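Local coordinates for glutamate--cysteine ligase GshA (Methylobacillus flagellatus KT, PDB 3K1T), which is a putative gamma-glutamylcysteine synthetase, a ligase that probably joins glutamate to cysteine in the first step of glutathione synthesis, at residues 19-24 and 226-231; 157-162 and 185-190; 171-176 and 194-199; 213-218 and 410-415. All coordinates share one frame; numbering follows the deposited sequence. Where two conformers were deposited one is given.

Interaction 1: residues 19-24 and 226-231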
loop_
_atom_site.group_PDB
_atom_site.type_symbol
_atom_site.label_atom_id
_atom_site.label_comp_id
_atom_site.label_asym_id
_atom_site.label_seq_id
_atom_site.Cartn_x
_atom_site.Cartn_y
_atom_site.Cartn_z
ATOM N N GLU A 19 -9.029 16.796 16.853
ATOM C CA GLU A 19 -7.843 15.943 16.904
ATOM C C GLU A 19 -7.867 14.997 18.112
ATOM O O GLU A 19 -7.580 13.807 17.957
ATOM C CB GLU A 19 -6.562 16.778 16.897
ATOM C CG GLU A 19 -6.292 17.426 15.556
ATOM C CD GLU A 19 -5.259 18.565 15.588
ATOM O OE1 GLU A 19 -5.108 19.217 16.639
ATOM O OE2 GLU A 19 -4.609 18.803 14.522
ATOM N N LYS A 20 -8.220 15.519 19.287
ATOM C CA LYS A 20 -8.335 14.686 20.481
ATOM C C LYS A 20 -9.379 13.580 20.312
ATOM O O LYS A 20 -9.121 12.445 20.693
ATOM C CB LYS A 20 -8.677 15.520 21.729
ATOM C CG LYS A 20 -7.541 16.414 22.158
ATOM C CD LYS A 20 -7.791 17.099 23.512
ATOM C CE LYS A 20 -8.512 18.419 23.401
ATOM N NZ LYS A 20 -8.383 19.100 24.767
ATOM N N ARG A 21 -10.545 13.907 19.754
ATOM C CA ARG A 21 -11.577 12.886 19.530
ATOM C C ARG A 21 -11.076 11.788 18.570
ATOM O O ARG A 21 -11.310 10.592 18.816
ATOM C CB ARG A 21 -12.879 13.523 19.001
ATOM C CG ARG A 21 -13.595 14.451 20.002
ATOM C CD ARG A 21 -14.231 13.750 21.219
ATOM N NE ARG A 21 -14.999 14.771 21.932
ATOM C CZ ARG A 21 -14.471 15.700 22.744
ATOM N NH1 ARG A 21 -13.165 15.721 23.004
ATOM N NH2 ARG A 21 -15.247 16.638 23.293
ATOM N N LEU A 22 -10.385 12.182 17.485
ATOM C CA LEU A 22 -9.854 11.211 16.512
ATOM C C LEU A 22 -8.809 10.300 17.169
ATOM O O LEU A 22 -8.800 9.073 16.957
ATOM C CB LEU A 22 -9.233 11.907 15.285
ATOM C CG LEU A 22 -10.132 12.798 14.432
ATOM C CD1 LEU A 22 -9.244 13.516 13.348
ATOM C CD2 LEU A 22 -11.289 11.987 13.797
ATOM N N LEU A 23 -7.937 10.901 17.975
ATOM C CA LEU A 23 -6.839 10.152 18.596
ATOM C C LEU A 23 -7.305 9.321 19.807
ATOM O O LEU A 23 -6.581 8.464 20.264
ATOM C CB LEU A 23 -5.708 11.067 18.990
ATOM C CG LEU A 23 -5.114 11.855 17.811
ATOM C CD1 LEU A 23 -4.147 12.927 18.325
ATOM C CD2 LEU A 23 -4.439 10.951 16.753
ATOM N N ASP A 24 -8.495 9.566 20.314
ATOM C CA ASP A 24 -9.052 8.710 21.370
ATOM C C ASP A 24 -9.960 7.621 20.774
ATOM O O ASP A 24 -10.530 6.810 21.537
ATOM C CB ASP A 24 -9.849 9.565 22.376
ATOM C CG ASP A 24 -10.271 8.790 23.661
ATOM O OD1 ASP A 24 -9.501 7.962 24.186
ATOM O OD2 ASP A 24 -11.377 9.042 24.180
ATOM N N ILE A 226 -17.641 9.596 17.066
ATOM C CA ILE A 226 -16.498 10.134 17.812
ATOM C C ILE A 226 -16.930 11.244 18.797
ATOM O O ILE A 226 -16.096 11.796 19.470
ATOM C CB ILE A 226 -15.346 10.643 16.891
ATOM C CG1 ILE A 226 -15.787 11.855 16.051
ATOM C CG2 ILE A 226 -14.836 9.501 15.956
ATOM C CD1 ILE A 226 -14.662 12.654 15.392
ATOM N N ASP A 227 -18.224 11.526 18.882
ATOM C CA ASP A 227 -18.802 12.565 19.745
ATOM C C ASP A 227 -18.236 13.971 19.499
ATOM O O ASP A 227 -17.642 14.591 20.397
ATOM C CB ASP A 227 -18.668 12.188 21.230
ATOM C CG ASP A 227 -19.517 13.091 22.140
ATOM O OD1 ASP A 227 -20.576 13.584 21.702
ATOM O OD2 ASP A 227 -19.142 13.271 23.311
ATOM N N ILE A 228 -18.429 14.479 18.284
ATOM C CA ILE A 228 -17.977 15.821 17.900
ATOM C C ILE A 228 -19.176 16.597 17.315
ATOM O O ILE A 228 -20.108 15.984 16.770
ATOM C CB ILE A 228 -16.802 15.729 16.904
ATOM C CG1 ILE A 228 -16.038 17.050 16.745
ATOM C CG2 ILE A 228 -17.309 15.325 15.487
ATOM C CD1 ILE A 228 -14.987 17.330 17.784
ATOM N N ASP A 229 -19.170 17.934 17.461
ATOM C CA ASP A 229 -20.126 18.814 16.784
ATOM C C ASP A 229 -19.933 18.616 15.254
ATOM O O ASP A 229 -18.859 18.885 14.764
ATOM C CB ASP A 229 -19.819 20.286 17.175
ATOM C CG ASP A 229 -20.759 21.298 16.534
ATOM O OD1 ASP A 229 -21.590 20.915 15.692
ATOM O OD2 ASP A 229 -20.673 22.513 16.868
ATOM N N PRO A 230 -20.950 18.135 14.516
ATOM C CA PRO A 230 -20.772 17.929 13.074
ATOM C C PRO A 230 -20.375 19.172 12.303
ATOM O O PRO A 230 -19.779 19.044 11.232
ATOM C CB PRO A 230 -22.146 17.425 12.614
ATOM C CG PRO A 230 -23.090 17.865 13.664
ATOM C CD PRO A 230 -22.327 17.792 14.933
ATOM N N TRP A 231 -20.714 20.358 12.833
ATOM C CA TRP A 231 -20.371 21.632 12.195
ATOM C C TRP A 231 -18.857 21.827 12.083
ATOM O O TRP A 231 -18.387 22.486 11.160
ATOM C CB TRP A 231 -21.041 22.825 12.906
ATOM C CG TRP A 231 -20.769 24.145 12.217
ATOM C CD1 TRP A 231 -21.407 24.625 11.110
ATOM C CD2 TRP A 231 -19.795 25.130 12.569
ATOM N NE1 TRP A 231 -20.910 25.841 10.757
ATOM C CE2 TRP A 231 -19.901 26.179 11.622
ATOM C CE3 TRP A 231 -18.823 25.223 13.575
ATOM C CZ2 TRP A 231 -19.076 27.298 11.640
ATOM C CZ3 TRP A 231 -17.990 26.333 13.596
ATOM C CH2 TRP A 231 -18.130 27.369 12.659
HETATM O O HOH W 1 -17.180 17.118 21.353
#
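Arg21, in the last turn of helix 13-23, comes closest to Ile226, with their CA atoms 5.9 Å apart. The helix that leads into the second segment closes with a Schellman motif. Asp227 is its C-prime residue and has positive phi. Ile228 N bonds back to Ala223 O.

The turn presents the carbonyl of Asp227 to Arg21. In the conformer given, Arg21 NE donates to Asp227 O at 3.1 Å, with an N-H...O angle of 146°. The oxygen lies near the guanidinium plane, but NE sits above the carbonyl plane. The arginine chain bends at its second torsion (chi2 -69°), which lays Arg21 CD over the turn, 3.2 Å from Ile226 O. Water 1 adds a second link in this conformer. It donates to Asp227 O and accepts a weak bond from Arg21 NH2 at 2.8 Å. Asp227 O is thus gripped by both NE and the water.

Beside the polar bonds the contact is apolar. Leu22 CD2 meets Ile226 CD1 at 3.8 Å, the two side chains crossing at a slant. Ile228 CD1 touches Arg21 CG at 3.9 Å.

Leu22 also packs on Phe222 of helix 210-226 and on Ala404 and Val407 of helix 398-421. Helix 13-23 therefore rests against both helices, and the 226-231 segment leads on from this junction to strand 237-241.

Interaction 2: residues 157-162 and 185-190. With SO4 (sulfate ion), chain C; SO4 (sulfate ion), chain E.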
loop_
_atom_site.group_PDB
_atom_site.type_symbol
_atom_site.label_atom_id
_atom_site.label_comp_id
_atom_site.label_asym_id
_atom_site.label_seq_id
_atom_site.Cartn_x
_atom_site.Cartn_y
_atom_site.Cartn_z
ATOM N N VAL A 157 -7.909 8.870 -30.271
ATOM C CA VAL A 157 -8.757 7.709 -30.051
ATOM C C VAL A 157 -9.455 7.361 -31.383
ATOM O O VAL A 157 -9.843 8.254 -32.111
ATOM C CB VAL A 157 -9.789 8.004 -28.930
ATOM C CG1 VAL A 157 -10.902 6.995 -28.933
ATOM C CG2 VAL A 157 -9.081 8.053 -27.541
ATOM N N ARG A 158 -9.550 6.085 -31.704
ATOM C CA ARG A 158 -10.309 5.593 -32.856
ATOM C C ARG A 158 -11.398 4.693 -32.325
ATOM O O ARG A 158 -11.101 3.760 -31.542
ATOM C CB ARG A 158 -9.378 4.786 -33.757
ATOM C CG ARG A 158 -10.070 4.178 -34.970
ATOM C CD ARG A 158 -10.211 5.178 -36.098
ATOM N NE ARG A 158 -10.719 4.528 -37.320
ATOM C CZ ARG A 158 -11.979 4.595 -37.769
ATOM N NH1 ARG A 158 -12.928 5.283 -37.117
ATOM N NH2 ARG A 158 -12.291 3.956 -38.892
ATOM N N ARG A 159 -12.653 4.925 -32.717
ATOM C CA ARG A 159 -13.712 4.000 -32.330
ATOM C C ARG A 159 -14.019 3.042 -33.456
ATOM O O ARG A 159 -14.384 3.484 -34.565
ATOM C CB ARG A 159 -14.992 4.740 -31.933
ATOM C CG ARG A 159 -16.100 3.771 -31.502
ATOM C CD ARG A 159 -17.205 4.500 -30.830
ATOM N NE ARG A 159 -18.322 3.633 -30.454
ATOM C CZ ARG A 159 -19.252 3.958 -29.545
ATOM N NH1 ARG A 159 -19.204 5.117 -28.903
ATOM N NH2 ARG A 159 -20.247 3.121 -29.307
ATOM N N LYS A 160 -13.978 1.749 -33.124
ATOM C CA LYS A 160 -14.308 0.653 -34.033
ATOM C C LYS A 160 -15.270 -0.303 -33.322
ATOM O O LYS A 160 -14.925 -0.829 -32.274
ATOM C CB LYS A 160 -13.055 -0.149 -34.373
ATOM C CG LYS A 160 -11.984 0.561 -35.191
ATOM C CD LYS A 160 -12.377 0.751 -36.630
ATOM C CE LYS A 160 -12.268 -0.543 -37.438
ATOM N NZ LYS A 160 -13.129 -0.434 -38.653
ATOM N N ALA A 161 -16.474 -0.526 -33.843
ATOM C CA ALA A 161 -17.380 -1.570 -33.245
ATOM C C ALA A 161 -17.534 -1.539 -31.707
ATOM O O ALA A 161 -17.310 -2.554 -30.990
ATOM C CB ALA A 161 -16.879 -2.975 -33.632
ATOM N N ASN A 162 -17.900 -0.406 -31.192
ATOM C CA ASN A 162 -18.113 -0.272 -29.745
ATOM C C ASN A 162 -16.877 -0.420 -28.838
ATOM O O ASN A 162 -17.018 -0.606 -27.638
ATOM C CB ASN A 162 -19.284 -1.122 -29.242
ATOM C CG ASN A 162 -20.602 -0.717 -29.883
ATOM O OD1 ASN A 162 -20.715 0.406 -30.388
ATOM N ND2 ASN A 162 -21.592 -1.621 -29.884
ATOM N N PRO A 185 -18.979 12.921 -24.454
ATOM C CA PRO A 185 -19.076 12.894 -25.920
ATOM C C PRO A 185 -19.696 11.616 -26.391
ATOM O O PRO A 185 -19.461 10.555 -25.809
ATOM C CB PRO A 185 -17.607 12.955 -26.395
ATOM C CG PRO A 185 -16.813 13.250 -25.207
ATOM C CD PRO A 185 -17.591 13.019 -23.983
ATOM N N ASP A 186 -20.437 11.682 -27.488
ATOM C CA ASP A 186 -21.066 10.492 -28.051
ATOM C C ASP A 186 -20.078 9.339 -28.355
ATOM O O ASP A 186 -20.419 8.169 -28.151
ATOM C CB ASP A 186 -21.918 10.877 -29.285
ATOM C CG ASP A 186 -23.019 9.851 -29.595
ATOM O OD1 ASP A 186 -23.500 9.186 -28.646
ATOM O OD2 ASP A 186 -23.384 9.704 -30.790
ATOM N N ILE A 187 -18.848 9.669 -28.749
ATOM C CA ILE A 187 -17.816 8.662 -29.011
ATOM C C ILE A 187 -17.467 7.804 -27.772
ATOM O O ILE A 187 -16.987 6.667 -27.919
ATOM C CB ILE A 187 -16.535 9.299 -29.647
ATOM C CG1 ILE A 187 -15.650 8.213 -30.317
ATOM C CG2 ILE A 187 -15.715 10.126 -28.623
ATOM C CD1 ILE A 187 -14.477 8.806 -31.158
ATOM N N LEU A 188 -17.740 8.314 -26.582
ATOM C CA LEU A 188 -17.514 7.554 -25.345
ATOM C C LEU A 188 -18.762 6.827 -24.819
ATOM O O LEU A 188 -18.689 6.199 -23.743
ATOM C CB LEU A 188 -16.960 8.467 -24.235
ATOM C CG LEU A 188 -15.616 9.154 -24.474
ATOM C CD1 LEU A 188 -15.060 9.882 -23.198
ATOM C CD2 LEU A 188 -14.606 8.212 -25.074
ATOM N N GLN A 189 -19.880 6.890 -25.555
ATOM C CA GLN A 189 -21.130 6.272 -25.104
ATOM C C GLN A 189 -21.390 4.908 -25.765
ATOM O O GLN A 189 -21.119 4.703 -26.954
ATOM C CB GLN A 189 -22.308 7.207 -25.376
ATOM C CG GLN A 189 -22.206 8.532 -24.618
ATOM C CD GLN A 189 -23.389 9.450 -24.857
ATOM O OE1 GLN A 189 -24.514 8.970 -25.036
ATOM N NE2 GLN A 189 -23.157 10.786 -24.817
ATOM N N GLY A 190 -21.940 3.979 -24.992
ATOM C CA GLY A 190 -22.307 2.659 -25.497
ATOM C C GLY A 190 -21.121 1.780 -25.840
ATOM O O GLY A 190 -21.202 0.949 -26.756
HETATM S S SO4 C . -15.415 5.871 -39.753
HETATM O O1 SO4 C . -14.815 7.193 -39.909
HETATM O O2 SO4 C . -14.520 4.815 -40.287
HETATM O O3 SO4 C . -15.607 5.576 -38.295
HETATM O O4 SO4 C . -16.673 5.857 -40.511
HETATM S S SO4 E . -22.744 3.742 -21.457
HETATM O O1 SO4 E . -21.555 3.261 -20.758
HETATM O O2 SO4 E . -23.709 4.239 -20.469
HETATM O O3 SO4 E . -22.420 4.829 -22.370
HETATM O O4 SO4 E . -23.341 2.610 -22.149
#
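Arg159 and the 185-190 loop meet mainly through hydrogen bonds to backbone carbonyls. Arg159 grips Gln189 O end-on with two nitrogens: NH1 at 2.8 Å and NH2 at 3.0 Å from that oxygen. The oxygen lies near the guanidinium plane. Arg159 NH1 also gives a weak bond to Ile187 O at 2.9 Å. Within its own segment, Arg159 NH2 donates to Asn162 OD1 at 3.0 Å, a fairly straight bond of 165°. The side chain reaches this site because it is extended from CG to NE, with CG trans to the backbone N (chi1 -179°).

The apolar part is small. Ile187 CG1 packs against Arg159 CB at 3.9 Å, and the two side chains run past each other in opposite directions. Leu164 of strand 163-166 also touches Arg159.

Two sulfates, probably from the crystallisation liquor, bind at the margins. Arg158 holds one through NH1 to O3 and NH2 to O2. Gly190 N donates to O3 of the other at 2.8 Å.

A leucine in place of Arg159 would probably leave Gln189 O without its two donors and Asn162 OD1 without its mate.

The carbonyls gathered here carry no formal charge. The positive guanidinium joins the end of strand 151-160 to the 3-10 turn and the residue after it without a carboxylate in contact within these segments, through dipoles that its charge would be expected to polarise.

Interaction 3: residues 171-176 and 194-199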
loop_
_atom_site.group_PDB
_atom_site.type_symbol
_atom_site.label_atom_id
_atom_site.label_comp_id
_atom_site.label_asym_id
_atom_site.label_seq_id
_atom_site.Cartn_x
_atom_site.Cartn_y
_atom_site.Cartn_z
ATOM N N SER A 171 -7.523 -1.767 -25.304
ATOM C CA SER A 171 -7.522 -1.916 -23.869
ATOM C C SER A 171 -8.751 -2.544 -23.357
ATOM O O SER A 171 -9.845 -2.508 -23.938
ATOM C CB SER A 171 -7.326 -0.579 -23.138
ATOM O OG SER A 171 -8.413 0.290 -23.386
ATOM N N CYS A 172 -8.558 -3.031 -22.160
ATOM C CA CYS A 172 -9.528 -3.704 -21.388
ATOM C C CYS A 172 -10.514 -2.611 -20.757
ATOM O O CYS A 172 -11.751 -2.713 -20.751
ATOM C CB CYS A 172 -8.648 -4.574 -20.394
ATOM S SG CYS A 172 -6.953 -5.491 -21.132
ATOM N N ALA A 173 -9.915 -1.550 -20.252
ATOM C CA ALA A 173 -10.632 -0.498 -19.582
ATOM C C ALA A 173 -10.061 0.856 -19.969
ATOM O O ALA A 173 -8.972 0.947 -20.539
ATOM C CB ALA A 173 -10.533 -0.699 -18.065
ATOM N N ILE A 174 -10.798 1.901 -19.622
ATOM C CA ILE A 174 -10.473 3.273 -19.989
ATOM C C ILE A 174 -10.486 4.128 -18.730
ATOM O O ILE A 174 -11.519 4.221 -18.076
ATOM C CB ILE A 174 -11.507 3.822 -20.981
ATOM C CG1 ILE A 174 -11.515 2.955 -22.254
ATOM C CG2 ILE A 174 -11.248 5.313 -21.311
ATOM C CD1 ILE A 174 -12.793 3.142 -23.081
ATOM N N LEU A 175 -9.362 4.751 -18.405
ATOM C CA LEU A 175 -9.267 5.635 -17.257
ATOM C C LEU A 175 -9.403 7.068 -17.692
ATOM O O LEU A 175 -8.637 7.555 -18.522
ATOM C CB LEU A 175 -7.937 5.437 -16.505
ATOM C CG LEU A 175 -7.707 6.311 -15.272
ATOM C CD1 LEU A 175 -8.754 6.006 -14.174
ATOM C CD2 LEU A 175 -6.258 6.137 -14.679
ATOM N N LEU A 176 -10.432 7.733 -17.181
ATOM C CA LEU A 176 -10.611 9.151 -17.419
ATOM C C LEU A 176 -9.759 10.018 -16.500
ATOM O O LEU A 176 -9.883 9.950 -15.272
ATOM C CB LEU A 176 -12.080 9.536 -17.226
ATOM C CG LEU A 176 -13.082 8.823 -18.110
ATOM C CD1 LEU A 176 -14.512 9.103 -17.584
ATOM C CD2 LEU A 176 -12.876 9.266 -19.583
ATOM N N SER A 194 -15.147 -0.726 -19.959
ATOM C CA SER A 194 -15.580 0.082 -18.826
ATOM C C SER A 194 -14.845 1.385 -18.720
ATOM O O SER A 194 -13.616 1.430 -18.929
ATOM C CB SER A 194 -15.374 -0.689 -17.531
ATOM O OG SER A 194 -16.201 -1.839 -17.578
ATOM N N LEU A 195 -15.589 2.450 -18.435
ATOM C CA LEU A 195 -14.992 3.707 -18.089
ATOM C C LEU A 195 -14.722 3.741 -16.571
ATOM O O LEU A 195 -15.506 3.173 -15.783
ATOM C CB LEU A 195 -15.897 4.876 -18.461
ATOM C CG LEU A 195 -16.205 5.113 -19.953
ATOM C CD1 LEU A 195 -17.234 6.239 -20.055
ATOM C CD2 LEU A 195 -14.948 5.482 -20.750
ATOM N N ILE A 196 -13.624 4.394 -16.199
ATOM C CA ILE A 196 -13.232 4.577 -14.807
ATOM C C ILE A 196 -13.013 6.064 -14.562
ATOM O O ILE A 196 -12.129 6.670 -15.156
ATOM C CB ILE A 196 -11.931 3.821 -14.457
ATOM C CG1 ILE A 196 -12.063 2.320 -14.774
ATOM C CG2 ILE A 196 -11.546 4.100 -12.955
ATOM C CD1 ILE A 196 -10.744 1.552 -14.908
ATOM N N PRO A 197 -13.834 6.693 -13.720
ATOM C CA PRO A 197 -15.035 6.203 -13.064
ATOM C C PRO A 197 -16.129 5.891 -14.097
ATOM O O PRO A 197 -16.075 6.408 -15.209
ATOM C CB PRO A 197 -15.457 7.386 -12.185
ATOM C CG PRO A 197 -14.832 8.560 -12.770
ATOM C CD PRO A 197 -13.596 8.130 -13.449
ATOM N N PRO A 198 -17.125 5.054 -13.732
ATOM C CA PRO A 198 -18.056 4.655 -14.763
ATOM C C PRO A 198 -19.182 5.677 -14.970
ATOM O O PRO A 198 -20.290 5.473 -14.481
ATOM C CB PRO A 198 -18.583 3.311 -14.254
ATOM C CG PRO A 198 -18.523 3.432 -12.766
ATOM C CD PRO A 198 -17.244 4.222 -12.518
ATOM N N LEU A 199 -18.912 6.715 -15.750
ATOM C CA LEU A 199 -19.891 7.760 -15.994
ATOM C C LEU A 199 -20.818 7.346 -17.145
ATOM O O LEU A 199 -20.398 6.669 -18.099
ATOM C CB LEU A 199 -19.197 9.070 -16.344
ATOM C CG LEU A 199 -18.046 9.517 -15.429
ATOM C CD1 LEU A 199 -17.472 10.831 -15.960
ATOM C CD2 LEU A 199 -18.508 9.682 -13.966
#
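Leu175 and Ile196 pack together on one face of a parallel strand pair, where 194-196 joins 173-177 at the margin of the mixed sheet within this chain. The two short strand axes approach to 4.7 Å at 25°. Leu175 CD1 touches Ile196 CG2 at 3.6 Å. With chi1 at 180°, the leucine carries its CD1 branch across to the neighbouring strand. On the same face, Ile196 CD1 comes to 3.9 Å from Ala173 CB.

On the other face Ile174 and Leu195 lie side by side and point the same way. Leu195 CD2 fits against Ile174 CG2 at 3.7 Å. Further along, Leu176 CD1 meets Leu199 CD1 at 3.8 Å, beyond the cis peptide that precedes Pro197. An inverse gamma turn spans Pro197 to Leu199, centred on Pro198, and its bond from Leu199 N to Pro197 O is weak. Leu199 packs on Leu420 of helix 398-421.

Strand 97-102 flanks 173-177 on its other edge, where Leu99 and Ile101 pair with its backbone. Strand 173-177 is therefore an inner strand of the sheet.

Outward from the side chains, three backbone bonds hold the strands. Ile174 N donates to Ser194 O, Ile196 N to Ile174 O, and Leu176 N to Ile196 O. Ile174 thus uses both its N-H and its carbonyl toward the same strand. Ile174 O also receives a CA-H...O contact from Leu195 CA at 3.5 Å.

Interaction 4: residues 213-218 and 410-415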
loop_
_atom_site.group_PDB
_atom_site.type_symbol
_atom_site.label_atom_id
_atom_site.label_comp_id
_atom_site.label_asym_id
_atom_site.label_seq_id
_atom_site.Cartn_x
_atom_site.Cartn_y
_atom_site.Cartn_z
ATOM N N THR A 213 -25.431 16.973 0.097
ATOM C CA THR A 213 -26.349 16.120 0.841
ATOM C C THR A 213 -25.677 14.796 1.227
ATOM O O THR A 213 -25.851 14.284 2.330
ATOM C CB THR A 213 -27.632 15.836 0.005
ATOM O OG1 THR A 213 -28.241 17.078 -0.375
ATOM C CG2 THR A 213 -28.630 15.004 0.795
ATOM N N ALA A 214 -24.903 14.230 0.303
ATOM C CA ALA A 214 -24.245 12.954 0.566
ATOM C C ALA A 214 -23.200 13.123 1.693
ATOM O O ALA A 214 -23.122 12.297 2.588
ATOM C CB ALA A 214 -23.584 12.352 -0.727
ATOM N N TYR A 215 -22.453 14.224 1.674
ATOM C CA TYR A 215 -21.488 14.504 2.732
ATOM C C TYR A 215 -22.204 14.760 4.084
ATOM O O TYR A 215 -21.789 14.229 5.101
ATOM C CB TYR A 215 -20.544 15.641 2.339
ATOM C CG TYR A 215 -19.446 15.863 3.360
ATOM C CD1 TYR A 215 -18.464 14.896 3.567
ATOM C CD2 TYR A 215 -19.397 17.019 4.118
ATOM C CE1 TYR A 215 -17.456 15.080 4.510
ATOM C CE2 TYR A 215 -18.393 17.221 5.075
ATOM C CZ TYR A 215 -17.415 16.249 5.255
ATOM O OH TYR A 215 -16.434 16.431 6.210
ATOM N N ASP A 216 -23.331 15.484 4.080
ATOM C CA ASP A 216 -24.155 15.592 5.275
ATOM C C ASP A 216 -24.486 14.235 5.887
ATOM O O ASP A 216 -24.356 14.048 7.095
ATOM C CB ASP A 216 -25.505 16.286 4.998
ATOM C CG ASP A 216 -25.418 17.784 4.829
ATOM O OD1 ASP A 216 -24.349 18.402 5.001
ATOM O OD2 ASP A 216 -26.516 18.376 4.563
ATOM N N ARG A 217 -24.935 13.292 5.067
ATOM C CA ARG A 217 -25.297 11.957 5.541
ATOM C C ARG A 217 -24.093 11.231 6.154
ATOM O O ARG A 217 -24.217 10.592 7.166
ATOM C CB ARG A 217 -25.848 11.103 4.392
ATOM C CG ARG A 217 -27.245 11.532 3.944
ATOM C CD ARG A 217 -27.505 11.092 2.496
ATOM N NE ARG A 217 -27.500 9.632 2.321
ATOM C CZ ARG A 217 -27.285 9.021 1.150
ATOM N NH1 ARG A 217 -27.018 9.743 0.060
ATOM N NH2 ARG A 217 -27.306 7.689 1.073
ATOM N N VAL A 218 -22.930 11.321 5.511
ATOM C CA VAL A 218 -21.705 10.707 6.073
ATOM C C VAL A 218 -21.351 11.325 7.446
ATOM O O VAL A 218 -21.089 10.607 8.426
ATOM C CB VAL A 218 -20.504 10.826 5.103
ATOM C CG1 VAL A 218 -19.147 10.523 5.827
ATOM C CG2 VAL A 218 -20.703 9.882 3.868
ATOM N N ARG A 410 -10.998 11.183 3.611
ATOM C CA ARG A 410 -11.690 9.914 3.431
ATOM C C ARG A 410 -13.226 9.996 3.664
ATOM O O ARG A 410 -13.978 9.271 3.029
ATOM C CB ARG A 410 -11.040 8.811 4.262
ATOM C CG ARG A 410 -9.671 8.340 3.667
ATOM C CD ARG A 410 -9.087 7.242 4.519
ATOM N NE ARG A 410 -8.636 7.755 5.817
ATOM C CZ ARG A 410 -8.523 7.008 6.932
ATOM N NH1 ARG A 410 -8.750 5.690 6.933
ATOM N NH2 ARG A 410 -8.091 7.552 8.040
ATOM N N LEU A 411 -13.687 10.856 4.557
ATOM C CA LEU A 411 -15.140 11.116 4.687
ATOM C C LEU A 411 -15.690 11.708 3.401
ATOM O O LEU A 411 -16.756 11.297 2.929
ATOM C CB LEU A 411 -15.445 12.044 5.872
ATOM C CG LEU A 411 -15.081 11.542 7.274
ATOM C CD1 LEU A 411 -15.328 12.708 8.311
ATOM C CD2 LEU A 411 -15.923 10.321 7.623
ATOM N N ALA A 412 -14.970 12.674 2.837
ATOM C CA ALA A 412 -15.381 13.284 1.551
ATOM C C ALA A 412 -15.334 12.243 0.405
ATOM O O ALA A 412 -16.198 12.223 -0.465
ATOM C CB ALA A 412 -14.501 14.502 1.229
ATOM N N LEU A 413 -14.321 11.383 0.397
ATOM C CA LEU A 413 -14.263 10.271 -0.565
ATOM C C LEU A 413 -15.455 9.338 -0.476
ATOM O O LEU A 413 -16.064 8.966 -1.501
ATOM C CB LEU A 413 -12.965 9.462 -0.381
ATOM C CG LEU A 413 -12.689 8.397 -1.435
ATOM C CD1 LEU A 413 -12.221 9.102 -2.697
ATOM C CD2 LEU A 413 -11.616 7.367 -0.949
ATOM N N LEU A 414 -15.823 8.961 0.744
ATOM C CA LEU A 414 -16.968 8.092 0.963
ATOM C C LEU A 414 -18.265 8.753 0.450
ATOM O O LEU A 414 -19.085 8.118 -0.261
ATOM C CB LEU A 414 -17.090 7.775 2.475
ATOM C CG LEU A 414 -18.277 6.928 2.912
ATOM C CD1 LEU A 414 -18.290 5.576 2.140
ATOM C CD2 LEU A 414 -18.228 6.686 4.433
ATOM N N ALA A 415 -18.418 10.033 0.751
ATOM C CA ALA A 415 -19.574 10.753 0.287
ATOM C C ALA A 415 -19.672 10.765 -1.251
ATOM O O ALA A 415 -20.777 10.553 -1.804
ATOM C CB ALA A 415 -19.583 12.215 0.845
#
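The Tyr215 ring meets helix 398-421 with its edge, as part of a helix-helix packing whose short axes approach to 8.6 Å at an angle of 123°. Leu411 CB and Ala415 CB both lie at the ring edge, near its plane. Tyr215 CE1 is 3.9 Å from Leu411 CB. A first torsion of -174° swings the ring out to reach them. Its hydroxyl turns to another partner, Leu233 O, to which it is hydrogen-bonded. Pro59 of strand 57-63 touches the tyrosine too.

The centre of the crossing is small and tight. Ala415 CB comes to 3.5 Å from Tyr215 CA, so the methyl rests directly on the opposite backbone. Val218 fills the space beside it and reaches along helix 398-421 with both branches. Val218 CG1 touches Leu411 CD2 at 3.7 Å, and Val218 CG2 touches Leu414 CG at 3.9 Å. All seven touching residues are buried, and Trp32 of helix 26-40 covers Leu411 and Leu414 in turn.

An alanine at Tyr215 is likely to open a gap beside Leu411 and Ala412 and to leave Leu233 O without its hydroxyl partner.

Ala214, beside Tyr215, adds a second small side chain that lets the helices come close. Ala214 CB lies 3.5 Å from Ala415 O and 4.3 Å from Ala415 CB.

Interaction 4 is the packing of helix 210-226 on helix 398-421. In interaction 1, segment 226-231 follows the first of these helices, and Leu22 packs on both. The centres of interactions 1 and 4 are about 16 Å apart, their nearest atoms about 7 Å, and their segments alternate along the chain. Interactions 2 and 3 form the other group, with centres about 12 Å apart. They touch where Leu188 CD1 packs on Leu176 CD2 at 4.3 Å, and both reach the same mixed sheet. The groups are well separated: interactions 1 and 2 have centres about 48 Å apart on opposite sides of the chain's centre. Glycerol, probably from the crystallisation liquor, lies near Asp227 and Leu414.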